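Local coordinates for peptide amidase (Stenotrophomonas maltophilia, PDB 1M22), which probably hydrolyses amide bonds as a peptide amidase of the amidase signature family, using a serine nucleophile, at residues A[151-161]-A[418-426]; A[278-286]-A[430-438]. All blocks are in the same frame, centred on the assembly; numbering follows the deposited sequence.

Interaction 1 of 2, residues A[151-161]-A[418-426]; sequences QTRNPYRISHS and TGVAWPIRS
Two long loops of the amidase signature fold, one leading to helix 167-174 and the other following strand 412-416, are pinned at H160 and P423 by a single beta bridge. S161 N donates to W422 O at 2.7 Å, nearly in line with the carbonyl bond, and I424 N donates to S159 O at 3.0 Å, almost straight at 177°. The indole of W422, swung into the crowded position between its N and carbonyl carbon (chi1 55°), lies with one face against S161 CB, a CH-pi contact 3.6 Å from the centroid of the five-membered ring; S161 OG is bonded to C163 N. The H160 imidazole carries P423 CG over one face, 4.2 Å from its centroid, while R157 CD lies over the opposite face, toward its rim, and ND1 makes a weak in-plane bond to A421 O. I424 reaches back into the first loop, its CD1 lying 3.5 Å from H160 O and close to R153 NH1, its CG2 against the Q151 amide. N154 ND2 donates to S161 O, with A421 CB beside both atoms. Two backbone bonds thus set the alignment of loops that lack regular structure, CH-pi contacts seat the faces of H160 and W422, and the weak ND1 bond limits rotation of the imidazole. S159 O, gripped by I424 N, accepts a second hydrogen bond from a water.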
# COMPACT_ATOMS: atom_id res chain seq x y z
N GLN A 151 -16.29 7.65 5.25
CA GLN A 151 -16.13 6.23 5.02
C GLN A 151 -15.90 5.83 3.57
O GLN A 151 -16.76 6.03 2.71
CB GLN A 151 -17.38 5.50 5.53
CG GLN A 151 -17.33 4.00 5.38
CD GLN A 151 -16.28 3.36 6.27
OE1 GLN A 151 -16.33 3.50 7.49
NE2 GLN A 151 -15.33 2.67 5.66
N THR A 152 -14.74 5.26 3.29
CA THR A 152 -14.44 4.79 1.94
C THR A 152 -15.16 3.46 1.78
O THR A 152 -15.26 2.68 2.73
CB THR A 152 -12.91 4.62 1.75
OG1 THR A 152 -12.28 5.90 1.86
CG2 THR A 152 -12.60 4.02 0.38
N ARG A 153 -15.67 3.20 0.58
CA ARG A 153 -16.42 1.97 0.31
C ARG A 153 -15.79 1.07 -0.74
O ARG A 153 -15.15 1.55 -1.67
CB ARG A 153 -17.84 2.33 -0.12
CG ARG A 153 -18.61 3.08 0.95
CD ARG A 153 -19.97 3.56 0.47
NE ARG A 153 -20.70 4.23 1.55
CZ ARG A 153 -21.26 3.60 2.57
NH1 ARG A 153 -21.20 2.28 2.67
NH2 ARG A 153 -21.89 4.30 3.51
N ASN A 154 -15.97 -0.23 -0.57
CA ASN A 154 -15.45 -1.21 -1.52
C ASN A 154 -16.29 -1.09 -2.79
O ASN A 154 -17.51 -1.23 -2.75
CB ASN A 154 -15.57 -2.61 -0.94
CG ASN A 154 -14.83 -3.64 -1.76
OD1 ASN A 154 -15.00 -3.72 -2.98
ND2 ASN A 154 -14.01 -4.45 -1.08
N PRO A 155 -15.65 -0.84 -3.94
CA PRO A 155 -16.40 -0.71 -5.19
C PRO A 155 -17.09 -1.97 -5.70
O PRO A 155 -17.99 -1.89 -6.54
CB PRO A 155 -15.36 -0.17 -6.17
CG PRO A 155 -14.09 -0.81 -5.69
CD PRO A 155 -14.20 -0.70 -4.18
N TYR A 156 -16.67 -3.13 -5.20
CA TYR A 156 -17.28 -4.39 -5.63
C TYR A 156 -18.63 -4.62 -4.96
O TYR A 156 -19.46 -5.37 -5.47
CB TYR A 156 -16.33 -5.57 -5.37
CG TYR A 156 -15.13 -5.56 -6.28
CD1 TYR A 156 -14.02 -4.75 -6.01
CD2 TYR A 156 -15.13 -6.29 -7.47
CE1 TYR A 156 -12.95 -4.67 -6.90
CE2 TYR A 156 -14.07 -6.21 -8.37
CZ TYR A 156 -12.99 -5.40 -8.08
OH TYR A 156 -11.94 -5.31 -8.97
N ARG A 157 -18.84 -3.96 -3.83
CA ARG A 157 -20.09 -4.03 -3.08
C ARG A 157 -19.96 -2.89 -2.08
O ARG A 157 -19.30 -3.04 -1.05
CB ARG A 157 -20.20 -5.38 -2.37
CG ARG A 157 -21.54 -5.68 -1.77
CD ARG A 157 -21.53 -7.14 -1.36
NE ARG A 157 -22.23 -7.91 -2.34
CZ ARG A 157 -21.90 -8.88 -3.18
NH1 ARG A 157 -20.71 -9.44 -3.35
NH2 ARG A 157 -22.91 -9.29 -3.92
N ILE A 158 -20.58 -1.76 -2.39
CA ILE A 158 -20.44 -0.56 -1.57
C ILE A 158 -20.86 -0.61 -0.10
O ILE A 158 -20.55 0.30 0.66
CB ILE A 158 -21.10 0.67 -2.26
CG1 ILE A 158 -22.60 0.42 -2.49
CG2 ILE A 158 -20.40 0.93 -3.59
CD1 ILE A 158 -23.45 0.62 -1.25
N SER A 159 -21.54 -1.68 0.29
CA SER A 159 -21.94 -1.86 1.68
C SER A 159 -20.79 -2.51 2.45
O SER A 159 -20.80 -2.55 3.68
CB SER A 159 -23.15 -2.78 1.75
OG SER A 159 -22.85 -4.01 1.10
N HIS A 160 -19.81 -3.02 1.71
CA HIS A 160 -18.69 -3.72 2.33
C HIS A 160 -17.40 -2.94 2.45
O HIS A 160 -17.18 -1.93 1.79
CB HIS A 160 -18.47 -5.06 1.61
CG HIS A 160 -19.60 -6.02 1.83
ND1 HIS A 160 -19.40 -7.37 2.07
CD2 HIS A 160 -20.94 -5.83 1.89
CE1 HIS A 160 -20.57 -7.95 2.26
NE2 HIS A 160 -21.52 -7.04 2.16
N SER A 161 -16.54 -3.44 3.33
CA SER A 161 -15.28 -2.80 3.65
C SER A 161 -14.18 -2.80 2.61
O SER A 161 -13.99 -3.78 1.89
CB SER A 161 -14.72 -3.41 4.94
OG SER A 161 -13.56 -2.73 5.36
N THR A 418 -5.77 -12.73 2.38
CA THR A 418 -6.72 -12.58 3.47
C THR A 418 -8.06 -13.13 2.99
O THR A 418 -8.13 -13.79 1.95
CB THR A 418 -6.86 -11.09 3.88
OG1 THR A 418 -7.73 -10.97 5.01
CG2 THR A 418 -7.41 -10.25 2.72
N GLY A 419 -9.13 -12.88 3.74
CA GLY A 419 -10.45 -13.34 3.34
C GLY A 419 -11.09 -12.29 2.47
O GLY A 419 -10.39 -11.46 1.87
N VAL A 420 -12.42 -12.30 2.37
CA VAL A 420 -13.11 -11.31 1.55
C VAL A 420 -13.67 -10.16 2.38
O VAL A 420 -13.74 -10.24 3.60
CB VAL A 420 -14.26 -11.94 0.74
CG1 VAL A 420 -13.71 -12.99 -0.20
CG2 VAL A 420 -15.29 -12.54 1.69
N ALA A 421 -14.06 -9.10 1.69
CA ALA A 421 -14.62 -7.92 2.34
C ALA A 421 -15.84 -8.29 3.19
O ALA A 421 -16.62 -9.18 2.83
CB ALA A 421 -15.00 -6.88 1.30
N TRP A 422 -16.00 -7.58 4.29
CA TRP A 422 -17.09 -7.79 5.23
C TRP A 422 -17.97 -6.53 5.28
O TRP A 422 -17.54 -5.45 4.88
CB TRP A 422 -16.52 -8.07 6.62
CG TRP A 422 -15.58 -6.98 7.07
CD1 TRP A 422 -15.90 -5.88 7.81
CD2 TRP A 422 -14.19 -6.86 6.76
NE1 TRP A 422 -14.80 -5.08 7.98
CE2 TRP A 422 -13.73 -5.66 7.34
CE3 TRP A 422 -13.28 -7.66 6.05
CZ2 TRP A 422 -12.40 -5.23 7.23
CZ3 TRP A 422 -11.96 -7.23 5.93
CH2 TRP A 422 -11.54 -6.03 6.53
N PRO A 423 -19.21 -6.67 5.78
CA PRO A 423 -20.10 -5.51 5.87
C PRO A 423 -19.44 -4.44 6.75
O PRO A 423 -18.94 -4.75 7.83
CB PRO A 423 -21.35 -6.09 6.53
CG PRO A 423 -21.36 -7.50 6.05
CD PRO A 423 -19.91 -7.90 6.17
N ILE A 424 -19.44 -3.19 6.28
CA ILE A 424 -18.84 -2.11 7.04
C ILE A 424 -19.47 -1.96 8.43
O ILE A 424 -18.76 -1.82 9.42
CB ILE A 424 -18.97 -0.76 6.30
CG1 ILE A 424 -18.15 -0.80 5.00
CG2 ILE A 424 -18.49 0.39 7.19
CD1 ILE A 424 -18.35 0.40 4.11
N ARG A 425 -20.79 -2.01 8.49
CA ARG A 425 -21.51 -1.87 9.75
C ARG A 425 -21.43 -3.12 10.62
O ARG A 425 -22.31 -3.37 11.45
CB ARG A 425 -22.98 -1.52 9.49
CG ARG A 425 -23.20 -0.12 8.94
CD ARG A 425 -24.66 0.11 8.57
NE ARG A 425 -24.90 1.46 8.08
CZ ARG A 425 -24.87 2.55 8.84
NH1 ARG A 425 -24.61 2.45 10.14
NH2 ARG A 425 -25.10 3.74 8.31
N SER A 426 -20.37 -3.91 10.44
CA SER A 426 -20.17 -5.12 11.22
C SER A 426 -18.83 -5.77 10.86
O SER A 426 -17.87 -5.69 11.62
CB SER A 426 -21.30 -6.12 10.97
OG SER A 426 -21.14 -6.77 9.72
O HOH W 1 -22.44 -1.51 5.59

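Interaction 2 of 2, residues A[278-286]-A[430-438]; sequences LLQTPLLKY and DFPGESYSA
With chi1 at 78°, OG1 of T281 sits between the backbone N and the carbonyl carbon, from where it meets the G433 carbonyl; Y286 holds CG anti to its N (179°), which carries the phenol to F431. The hydroxyl donates to G433 O at 2.7 Å, in the carbonyl plane and on a lone pair. The same OG1 accepts from L283 N at 3.2 Å, an ST turn at the start of the 3-10 segment 282-285. G433, which has no side chain, brings its CA to 4.0 Å from P282 CD, and its positive phi belongs to the type II turn from F431 to E434. Around this bond, L283 CB touches G433 O, and L279 CD1 lies 3.6 Å from both CB and OG of S435. Farther along, the edge of Y286 is turned to the face of F431 in a T-shaped pair, centroids 5.3 Å apart and planes at 70°. Y286 CE2 comes within 3.9 Å of F431 CD2, while the phenol oxygen, above the same ring near CZ, accepts a hydrogen bond from V420 N. One hydroxyl, donor to one loop and acceptor within its own, therefore couples the turn after strand 275-279 to the type II turn, and the Y286-F431 pair adds a second, aromatic contact between the same two segments.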
# COMPACT_ATOMS: atom_id res chain seq x y z
N LEU A 278 4.03 -23.14 -0.13
CA LEU A 278 2.64 -22.76 0.10
C LEU A 278 2.39 -22.86 1.59
O LEU A 278 2.38 -23.96 2.15
CB LEU A 278 1.69 -23.69 -0.66
CG LEU A 278 0.19 -23.48 -0.44
CD1 LEU A 278 -0.20 -22.06 -0.81
CD2 LEU A 278 -0.58 -24.49 -1.26
N LEU A 279 2.18 -21.72 2.24
CA LEU A 279 1.99 -21.68 3.69
C LEU A 279 0.72 -22.36 4.18
O LEU A 279 -0.39 -22.06 3.73
CB LEU A 279 2.03 -20.23 4.18
CG LEU A 279 3.38 -19.53 3.94
CD1 LEU A 279 3.29 -18.09 4.40
CD2 LEU A 279 4.48 -20.26 4.70
N GLN A 280 0.90 -23.28 5.12
CA GLN A 280 -0.21 -24.03 5.69
C GLN A 280 -0.78 -23.34 6.92
O GLN A 280 -0.14 -23.27 7.96
CB GLN A 280 0.27 -25.44 6.07
CG GLN A 280 0.87 -26.21 4.92
CD GLN A 280 -0.12 -26.46 3.81
OE1 GLN A 280 -1.10 -27.19 3.99
NE2 GLN A 280 0.11 -25.86 2.65
N THR A 281 -1.98 -22.79 6.77
CA THR A 281 -2.68 -22.12 7.86
C THR A 281 -4.17 -22.33 7.62
O THR A 281 -4.57 -22.75 6.53
CB THR A 281 -2.41 -20.59 7.90
OG1 THR A 281 -3.20 -19.94 6.90
CG2 THR A 281 -0.94 -20.30 7.66
N PRO A 282 -5.00 -22.04 8.63
CA PRO A 282 -6.45 -22.20 8.50
C PRO A 282 -7.07 -21.39 7.36
O PRO A 282 -8.18 -21.68 6.92
CB PRO A 282 -6.96 -21.76 9.87
CG PRO A 282 -5.86 -22.17 10.78
CD PRO A 282 -4.63 -21.72 10.02
N LEU A 283 -6.35 -20.37 6.89
CA LEU A 283 -6.87 -19.54 5.81
C LEU A 283 -7.09 -20.34 4.53
O LEU A 283 -7.90 -19.96 3.68
CB LEU A 283 -5.92 -18.37 5.55
CG LEU A 283 -6.42 -17.25 4.63
CD1 LEU A 283 -7.74 -16.69 5.17
CD2 LEU A 283 -5.37 -16.14 4.55
N LEU A 284 -6.37 -21.45 4.39
CA LEU A 284 -6.52 -22.30 3.21
C LEU A 284 -7.90 -22.95 3.18
O LEU A 284 -8.38 -23.36 2.11
CB LEU A 284 -5.45 -23.40 3.19
CG LEU A 284 -3.98 -23.00 3.09
CD1 LEU A 284 -3.12 -24.25 3.14
CD2 LEU A 284 -3.73 -22.23 1.80
N LYS A 285 -8.53 -23.05 4.34
CA LYS A 285 -9.85 -23.67 4.44
C LYS A 285 -10.98 -22.66 4.59
O LYS A 285 -12.12 -23.02 4.89
CB LYS A 285 -9.88 -24.65 5.62
CG LYS A 285 -8.77 -25.70 5.57
CD LYS A 285 -8.71 -26.41 4.23
CE LYS A 285 -9.97 -27.21 3.94
NZ LYS A 285 -9.89 -27.90 2.62
N TYR A 286 -10.66 -21.39 4.40
CA TYR A 286 -11.64 -20.31 4.48
C TYR A 286 -12.73 -20.65 3.45
O TYR A 286 -12.43 -21.15 2.36
CB TYR A 286 -10.95 -18.99 4.15
CG TYR A 286 -11.82 -17.75 4.16
CD1 TYR A 286 -12.50 -17.35 3.02
CD2 TYR A 286 -11.92 -16.96 5.30
CE1 TYR A 286 -13.26 -16.18 3.00
CE2 TYR A 286 -12.68 -15.79 5.30
CZ TYR A 286 -13.34 -15.41 4.15
OH TYR A 286 -14.06 -14.24 4.13
N ASP A 430 -10.67 -10.62 12.91
CA ASP A 430 -9.57 -10.82 11.97
C ASP A 430 -9.55 -12.25 11.46
O ASP A 430 -9.50 -13.20 12.24
CB ASP A 430 -8.25 -10.48 12.64
N PHE A 431 -9.59 -12.40 10.14
CA PHE A 431 -9.58 -13.72 9.50
C PHE A 431 -8.36 -14.52 9.95
O PHE A 431 -7.23 -14.20 9.61
CB PHE A 431 -9.55 -13.55 7.98
CG PHE A 431 -10.75 -12.82 7.43
CD1 PHE A 431 -10.61 -11.97 6.34
CD2 PHE A 431 -12.01 -13.00 7.99
CE1 PHE A 431 -11.72 -11.30 5.82
CE2 PHE A 431 -13.12 -12.34 7.47
CZ PHE A 431 -12.97 -11.49 6.38
N PRO A 432 -8.59 -15.59 10.74
CA PRO A 432 -7.50 -16.45 11.23
C PRO A 432 -6.68 -17.10 10.13
O PRO A 432 -7.23 -17.58 9.13
CB PRO A 432 -8.25 -17.48 12.08
CG PRO A 432 -9.44 -16.72 12.57
CD PRO A 432 -9.88 -15.99 11.33
N GLY A 433 -5.36 -17.12 10.30
CA GLY A 433 -4.51 -17.75 9.32
C GLY A 433 -3.76 -16.84 8.36
O GLY A 433 -3.09 -17.34 7.45
N GLU A 434 -3.86 -15.53 8.53
CA GLU A 434 -3.15 -14.61 7.64
C GLU A 434 -1.65 -14.73 7.88
O GLU A 434 -1.22 -15.04 9.00
CB GLU A 434 -3.60 -13.16 7.88
CG GLU A 434 -5.09 -12.94 7.65
CD GLU A 434 -5.52 -11.53 7.98
OE1 GLU A 434 -5.23 -11.07 9.10
OE2 GLU A 434 -6.16 -10.88 7.13
N SER A 435 -0.85 -14.48 6.85
CA SER A 435 0.60 -14.59 6.95
C SER A 435 1.39 -13.32 6.62
O SER A 435 2.60 -13.27 6.88
CB SER A 435 1.09 -15.72 6.03
OG SER A 435 0.55 -16.97 6.41
N TYR A 436 0.74 -12.31 6.06
CA TYR A 436 1.44 -11.08 5.67
C TYR A 436 2.13 -10.33 6.81
O TYR A 436 3.03 -9.53 6.57
CB TYR A 436 0.49 -10.13 4.93
CG TYR A 436 -0.73 -9.70 5.72
CD1 TYR A 436 -0.62 -8.80 6.78
CD2 TYR A 436 -1.99 -10.21 5.41
CE1 TYR A 436 -1.74 -8.42 7.52
CE2 TYR A 436 -3.12 -9.84 6.14
CZ TYR A 436 -2.98 -8.94 7.19
OH TYR A 436 -4.09 -8.58 7.92
N SER A 437 1.72 -10.59 8.05
CA SER A 437 2.34 -9.92 9.18
C SER A 437 3.83 -10.26 9.28
O SER A 437 4.63 -9.44 9.73
CB SER A 437 1.65 -10.32 10.49
OG SER A 437 2.25 -9.68 11.60
N ALA A 438 4.19 -11.47 8.85
CA ALA A 438 5.59 -11.89 8.91
C ALA A 438 6.47 -10.94 8.10
O ALA A 438 7.51 -10.49 8.57
CB ALA A 438 5.73 -13.31 8.38

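The centres of interactions 1 and 2 lie about 20 Å apart, yet their segments meet directly. Along the chain they alternate, in the order 151-161, 278-286, 418-426 and 430-438, and the last two belong to one connection between strand 412-416 and helix 436-442. Strands 275-279 and 412-416 are parallel neighbours in the eleven-stranded sheet, so interaction 2 forms beside their ends while interaction 1 draws the connection toward the loop before helix 167-174. A probable hydrogen bond from T418 OG1 to E434 OE2 and the packing of F431 on G419 and V420 join the contacts. Together they tie one connection to two parts of the fold far apart in sequence. The side chain of T152 is about 10 Å from those of catalytic K86 and S165, and that of E434 about 11 Å from that of S189.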